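Long-range contacts in ribose transcriptional regulator (Enterococcus faecium DO, PDB 4RK1), which binds ribose in its sugar-binding domain and probably acts as a LacI-family repressor that controls transcription in response to that sugar: residues B[29-34]-B[242-247]; B[233-238]-B[268-273]. One frame throughout, in Å; residues are numbered along the deposited sequence.

Contact 1: B[29-34]-B[242-247]; sequences IEDILY and LGQTSA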
loop_
_atom_site.group_PDB
_atom_site.type_symbol
_atom_site.label_atom_id
_atom_site.label_comp_id
_atom_site.label_asym_id
_atom_site.label_seq_id
_atom_site.Cartn_x
_atom_site.Cartn_y
_atom_site.Cartn_z
ATOM N N ILE B 29 -14.219 -1.882 -2.979
ATOM C CA ILE B 29 -15.181 -2.707 -2.246
ATOM C C ILE B 29 -15.882 -1.882 -1.160
ATOM O O ILE B 29 -17.112 -1.836 -1.115
ATOM C CB ILE B 29 -14.500 -3.932 -1.617
ATOM C CG1 ILE B 29 -14.061 -4.909 -2.715
ATOM C CG2 ILE B 29 -15.429 -4.631 -0.633
ATOM C CD1 ILE B 29 -13.048 -5.941 -2.253
ATOM N N GLU B 30 -15.087 -1.211 -0.324
ATOM C CA GLU B 30 -15.607 -0.384 0.776
ATOM C C GLU B 30 -16.548 0.699 0.278
ATOM O O GLU B 30 -17.553 1.004 0.923
ATOM C CB GLU B 30 -14.465 0.286 1.538
ATOM C CG GLU B 30 -13.647 -0.659 2.390
ATOM C CD GLU B 30 -12.406 0.003 2.948
ATOM O OE1 GLU B 30 -12.039 1.098 2.466
ATOM O OE2 GLU B 30 -11.799 -0.575 3.869
ATOM N N ASP B 31 -16.207 1.286 -0.867
ATOM C CA ASP B 31 -17.007 2.333 -1.492
ATOM C C ASP B 31 -18.458 1.905 -1.691
ATOM O O ASP B 31 -19.375 2.695 -1.502
ATOM C CB ASP B 31 -16.408 2.713 -2.846
ATOM C CG ASP B 31 -17.184 3.820 -3.544
ATOM O OD1 ASP B 31 -17.120 4.973 -3.084
ATOM O OD2 ASP B 31 -17.837 3.544 -4.563
ATOM N N ILE B 32 -18.656 0.653 -2.082
ATOM C CA ILE B 32 -19.984 0.123 -2.304
ATOM C C ILE B 32 -20.621 -0.366 -1.002
ATOM O O ILE B 32 -21.781 -0.071 -0.724
ATOM C CB ILE B 32 -19.933 -1.033 -3.330
ATOM C CG1 ILE B 32 -19.412 -0.528 -4.684
ATOM C CG2 ILE B 32 -21.288 -1.715 -3.455
ATOM C CD1 ILE B 32 -20.181 0.629 -5.295
ATOM N N LEU B 33 -19.876 -1.130 -0.211
ATOM C CA LEU B 33 -20.442 -1.741 0.986
ATOM C C LEU B 33 -20.825 -0.705 2.046
ATOM O O LEU B 33 -21.840 -0.869 2.723
ATOM C CB LEU B 33 -19.477 -2.767 1.577
ATOM C CG LEU B 33 -19.190 -3.996 0.699
ATOM C CD1 LEU B 33 -18.360 -5.009 1.468
ATOM C CD2 LEU B 33 -20.468 -4.632 0.184
ATOM N N TYR B 34 -20.019 0.346 2.179
ATOM C CA TYR B 34 -20.280 1.446 3.127
ATOM C C TYR B 34 -21.685 2.018 2.958
ATOM O O TYR B 34 -22.362 2.306 3.938
ATOM C CB TYR B 34 -19.239 2.564 2.952
ATOM C CG TYR B 34 -19.500 3.828 3.744
ATOM C CD1 TYR B 34 -19.185 3.904 5.099
ATOM C CD2 TYR B 34 -20.046 4.960 3.133
ATOM C CE1 TYR B 34 -19.417 5.063 5.826
ATOM C CE2 TYR B 34 -20.280 6.122 3.852
ATOM C CZ TYR B 34 -19.964 6.168 5.197
ATOM O OH TYR B 34 -20.194 7.318 5.917
ATOM N N LEU B 242 -13.071 -2.843 -10.235
ATOM C CA LEU B 242 -13.055 -4.270 -9.941
ATOM C C LEU B 242 -13.545 -4.529 -8.518
ATOM O O LEU B 242 -14.375 -5.407 -8.282
ATOM C CB LEU B 242 -11.637 -4.823 -10.136
ATOM C CG LEU B 242 -11.365 -6.279 -9.793
ATOM C CD1 LEU B 242 -12.219 -7.193 -10.651
ATOM C CD2 LEU B 242 -9.886 -6.582 -9.986
ATOM N N GLY B 243 -13.058 -3.736 -7.578
ATOM C CA GLY B 243 -13.527 -3.816 -6.194
ATOM C C GLY B 243 -14.995 -3.494 -6.036
ATOM O O GLY B 243 -15.737 -4.236 -5.390
ATOM N N GLN B 244 -15.423 -2.389 -6.636
ATOM C CA GLN B 244 -16.841 -2.022 -6.644
ATOM C C GLN B 244 -17.720 -3.135 -7.218
ATOM O O GLN B 244 -18.757 -3.463 -6.657
ATOM C CB GLN B 244 -17.063 -0.767 -7.474
ATOM C CG GLN B 244 -16.511 0.521 -6.884
ATOM C CD GLN B 244 -16.821 1.701 -7.784
ATOM O OE1 GLN B 244 -16.491 1.690 -8.968
ATOM N NE2 GLN B 244 -17.481 2.709 -7.236
ATOM N N THR B 245 -17.303 -3.694 -8.349
ATOM C CA THR B 245 -18.088 -4.712 -9.039
ATOM C C THR B 245 -18.219 -5.955 -8.186
ATOM O O THR B 245 -19.314 -6.518 -8.053
ATOM C CB THR B 245 -17.471 -5.061 -10.410
ATOM O OG1 THR B 245 -17.350 -3.872 -11.187
ATOM C CG2 THR B 245 -18.333 -6.035 -11.159
ATOM N N SER B 246 -17.115 -6.364 -7.572
ATOM C CA SER B 246 -17.143 -7.508 -6.652
ATOM C C SER B 246 -18.108 -7.256 -5.488
ATOM O O SER B 246 -18.893 -8.134 -5.113
ATOM C CB SER B 246 -15.720 -7.864 -6.172
ATOM O OG SER B 246 -15.264 -6.979 -5.163
ATOM N N ALA B 247 -18.115 -6.037 -4.958
ATOM C CA ALA B 247 -19.018 -5.720 -3.852
ATOM C C ALA B 247 -20.485 -5.689 -4.302
ATOM O O ALA B 247 -21.364 -6.193 -3.587
ATOM C CB ALA B 247 -18.634 -4.389 -3.211
#

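Contact 2: B[233-238]-B[268-273]; sequences TTIAQP and VRFEKR. Unlike the reference sequence in segment 268-273: Phe270 (reference Leu). With RIB (alpha-D-ribofuranose), chain K.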
loop_
_atom_site.group_PDB
_atom_site.type_symbol
_atom_site.label_atom_id
_atom_site.label_comp_id
_atom_site.label_asym_id
_atom_site.label_seq_id
_atom_site.Cartn_x
_atom_site.Cartn_y
_atom_site.Cartn_z
ATOM N N THR B 233 4.979 3.113 -18.300
ATOM C CA THR B 233 4.076 2.560 -19.272
ATOM C C THR B 233 3.625 1.223 -18.741
ATOM O O THR B 233 4.439 0.441 -18.249
ATOM C CB THR B 233 4.801 2.439 -20.624
ATOM O OG1 THR B 233 5.040 3.762 -21.121
ATOM C CG2 THR B 233 4.006 1.638 -21.635
ATOM N N THR B 234 2.326 0.957 -18.815
ATOM C CA THR B 234 1.760 -0.197 -18.125
ATOM C C THR B 234 0.403 -0.607 -18.701
ATOM O O THR B 234 -0.206 0.139 -19.461
ATOM C CB THR B 234 1.636 0.103 -16.604
ATOM O OG1 THR B 234 1.273 -1.082 -15.896
ATOM C CG2 THR B 234 0.608 1.204 -16.326
ATOM N N ILE B 235 -0.039 -1.813 -18.355
ATOM C CA ILE B 235 -1.397 -2.276 -18.660
ATOM C C ILE B 235 -2.299 -1.975 -17.476
ATOM O O ILE B 235 -2.099 -2.486 -16.384
ATOM C CB ILE B 235 -1.424 -3.789 -18.953
ATOM C CG1 ILE B 235 -0.421 -4.140 -20.058
ATOM C CG2 ILE B 235 -2.832 -4.256 -19.291
ATOM C CD1 ILE B 235 -0.571 -3.335 -21.332
ATOM N N ALA B 236 -3.296 -1.125 -17.688
ATOM C CA ALA B 236 -4.169 -0.718 -16.609
ATOM C C ALA B 236 -5.266 -1.748 -16.393
ATOM O O ALA B 236 -6.009 -2.048 -17.305
ATOM C CB ALA B 236 -4.796 0.639 -16.911
ATOM N N GLN B 237 -5.343 -2.293 -15.183
ATOM C CA GLN B 237 -6.538 -2.960 -14.707
ATOM C C GLN B 237 -7.433 -1.885 -14.102
ATOM O O GLN B 237 -6.927 -0.935 -13.510
ATOM C CB GLN B 237 -6.191 -3.978 -13.625
ATOM C CG GLN B 237 -5.422 -5.194 -14.101
ATOM C CD GLN B 237 -5.386 -6.281 -13.049
ATOM O OE1 GLN B 237 -4.357 -6.521 -12.409
ATOM N NE2 GLN B 237 -6.517 -6.929 -12.843
ATOM N N PRO B 238 -8.761 -2.016 -14.244
ATOM C CA PRO B 238 -9.651 -1.043 -13.605
ATOM C C PRO B 238 -9.848 -1.441 -12.134
ATOM O O PRO B 238 -10.872 -2.039 -11.770
ATOM C CB PRO B 238 -10.945 -1.183 -14.412
ATOM C CG PRO B 238 -10.961 -2.627 -14.820
ATOM C CD PRO B 238 -9.512 -3.018 -15.025
ATOM N N VAL B 268 -9.016 -4.432 -19.850
ATOM C CA VAL B 268 -7.803 -3.727 -19.455
ATOM C C VAL B 268 -7.546 -2.699 -20.531
ATOM O O VAL B 268 -8.252 -2.668 -21.540
ATOM C CB VAL B 268 -6.604 -4.680 -19.308
ATOM C CG1 VAL B 268 -6.873 -5.687 -18.202
ATOM C CG2 VAL B 268 -6.288 -5.389 -20.618
ATOM N N ARG B 269 -6.537 -1.863 -20.334
ATOM C CA ARG B 269 -6.103 -0.982 -21.409
ATOM C C ARG B 269 -4.680 -0.539 -21.270
ATOM O O ARG B 269 -4.114 -0.495 -20.186
ATOM C CB ARG B 269 -6.985 0.252 -21.519
ATOM C CG ARG B 269 -6.974 1.171 -20.322
ATOM C CD ARG B 269 -8.181 2.106 -20.345
ATOM N NE ARG B 269 -9.439 1.350 -20.329
ATOM C CZ ARG B 269 -10.214 1.089 -21.387
ATOM N NH1 ARG B 269 -11.319 0.370 -21.224
ATOM N NH2 ARG B 269 -9.905 1.528 -22.607
ATOM N N PHE B 270 -4.123 -0.178 -22.405
ATOM C CA PHE B 270 -2.741 0.181 -22.485
ATOM C C PHE B 270 -2.591 1.612 -22.024
ATOM O O PHE B 270 -3.347 2.482 -22.453
ATOM C CB PHE B 270 -2.275 0.044 -23.919
ATOM C CG PHE B 270 -0.823 0.277 -24.068
ATOM C CD1 PHE B 270 0.076 -0.685 -23.667
ATOM C CD2 PHE B 270 -0.353 1.475 -24.558
ATOM C CE1 PHE B 270 1.422 -0.464 -23.776
ATOM C CE2 PHE B 270 0.996 1.694 -24.680
ATOM C CZ PHE B 270 1.880 0.724 -24.285
ATOM N N GLU B 271 -1.650 1.853 -21.117
ATOM C CA GLU B 271 -1.379 3.214 -20.631
ATOM C C GLU B 271 0.023 3.594 -21.058
ATOM O O GLU B 271 1.008 3.176 -20.444
ATOM C CB GLU B 271 -1.519 3.312 -19.107
ATOM C CG GLU B 271 -2.905 3.049 -18.564
ATOM C CD GLU B 271 -3.931 4.088 -18.988
ATOM O OE1 GLU B 271 -3.534 5.203 -19.364
ATOM O OE2 GLU B 271 -5.143 3.788 -18.948
ATOM N N LYS B 272 0.106 4.377 -22.129
ATOM C CA LYS B 272 1.379 4.706 -22.733
ATOM C C LYS B 272 1.982 5.906 -22.044
ATOM O O LYS B 272 1.417 6.999 -22.069
ATOM C CB LYS B 272 1.217 5.006 -24.228
ATOM C CG LYS B 272 2.550 5.034 -24.960
ATOM C CD LYS B 272 2.396 5.346 -26.440
ATOM C CE LYS B 272 3.759 5.565 -27.079
ATOM N NZ LYS B 272 3.676 5.767 -28.550
ATOM N N ARG B 273 3.146 5.709 -21.437
ATOM C CA ARG B 273 3.823 6.799 -20.762
ATOM C C ARG B 273 5.231 6.914 -21.339
ATOM O O ARG B 273 5.366 7.039 -22.560
ATOM C CB ARG B 273 3.741 6.640 -19.231
ATOM C CG ARG B 273 2.304 6.568 -18.732
ATOM C CD ARG B 273 2.175 6.928 -17.267
ATOM N NE ARG B 273 0.790 6.887 -16.829
ATOM C CZ ARG B 273 0.186 5.842 -16.276
ATOM N NH1 ARG B 273 0.828 4.688 -16.050
ATOM N NH2 ARG B 273 -1.082 5.954 -15.936
HETATM O O5 RIB K . -0.059 -6.437 -8.613
HETATM C C5 RIB K . -0.426 -7.624 -7.896
HETATM C C4 RIB K . -0.865 -8.604 -8.890
HETATM O O4 RIB K . -1.290 -9.823 -8.255
HETATM C C3 RIB K . -1.992 -7.838 -9.566
HETATM O O3 RIB K . -1.610 -7.730 -10.924
HETATM C C2 RIB K . -3.220 -8.670 -9.261
HETATM O O2 RIB K . -4.009 -8.928 -10.410
HETATM C C1 RIB K . -2.708 -9.902 -8.485
HETATM O O1 RIB K . -3.081 -11.126 -9.088
HETATM O O HOH W 1 6.496 4.547 -23.183
#

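Contact 1: B[29-34]-B[242-247]
Ile29 lies against Gly243 where two helices of the LacI-type, periplasmic-binding-protein-like fold come together. The helices are 20-33 and 239-255. Their short segments approach to 7.5 Å between axes and cross at -41°. That is a close approach, and Gly243 is where it is tightest: its CA is 4.4 Å from the CA of Ile29.

Ile29 CG1 meets the backbone oxygen of Gly243 at 3.2 Å and Ser246 OG close by. CG1 stands beside the backbone N (chi1 -69°), which sends this branch to the Gly243 and Ser246 side. CG2, the other branch, faces the methyl of Ala247. Beyond this helix pair, Ile29 also packs on Val12 of strand 9-14 and Thr40 of strand 39-44.

Asp31 makes the hydrogen bond between the two segments. Gln244 NE2 donates to Asp31 OD2 at 2.8 Å. The donor sits above the carboxylate plane, while the acceptor lies in the amide plane of Gln244. The two planes are 51° apart. The extended Gln244 chain carries its amide out to the Asp31 carboxylate, and this bond probably helps fix the amide's rotation.

Ile32 lies across the Gln244 chain at about a right angle. Its CG1 touches Gln244 CB at 3.7 Å. Its CB rests on Ala247 CB at 3.6 Å. Ile32 also reaches Lys248 and Leu251, further along helix 239-255.

Leu33 closes the row, with CD2 3.9 Å from Ala247 CB. The small Ala247 methyl therefore meets Ile29, Ile32 and Leu33 together. On the facing helix, Gly243 O takes two bonds from the same face of its plane: one from Ala247 N, the other from Ser246 OG at 2.8 Å.

Contact 2: B[233-238]-B[268-273]
Thr234 and Glu271 form an antiparallel hydrogen-bonded pair, as do Ala236 and Arg269. They join strand 233-236 to strand 263-271 in the sheet of the C-terminal lobe of this two-lobed LacI-type, periplasmic-binding-protein-like fold. Glu271 N donates to Thr234 O at 2.8 Å. Thr234 N returns a bond to Glu271 O at 3.1 Å. Ala236 N bonds to Arg269 O at 2.7 Å, and Arg269 N to Ala236 O. Past the ladder, Arg273 N donates to the side-chain oxygen Thr233 OG1 at 2.7 Å. A water also hydrogen-bonds to Thr233 OG1 and donates weakly to Arg273 O.

Apolar contacts occupy both faces. On the Ile235 and Phe270 face, Ile235 CD1 meets the ring edge at Phe270 CD1, 3.6 Å away. Thr233 CG2 approaches Phe270 CZ obliquely. Ile235 CG2 lies against Val268 CB. On the other face, Glu271 bends at chi2 (-65°), and its CG touches Ala236 CB at 3.5 Å. Glu271 CB lies above one face of the Arg273 guanidinium, offset toward its rim.

Polar ends look outside the pair. Thr234 OG1 bonds to Asp193. Arg273 NH1 bonds to Leu232 O and NH2 to Asn221.

Gln237 follows the strand and lines the ribose pocket with Asp220. Four backbone bonds and the Arg273 N to Thr233 OG1 bond thus fix the register of the strand leading to this pocket residue.

The centres of contacts 1 and 2 lie 22 Å apart. Their segments alternate along the chain: 29-34, 233-238, 242-247, 268-273. Contact 1 lies in the N-terminal lobe, where helix 239-255 packs on helix 20-33. Contact 2 lies in the C-terminal lobe. Segment 233-238 ends with Gln237 of the ribose pocket and Pro238, the N-cap of helix 239-255. Strand 263-271 follows that helix and returns to pair with strand 233-236. The chain thus passes from the C-terminal lobe to the N-terminal lobe beside the ribose pocket, and later crosses back. Such crossings between lobes are characteristic of the family and link the two halves around the sugar.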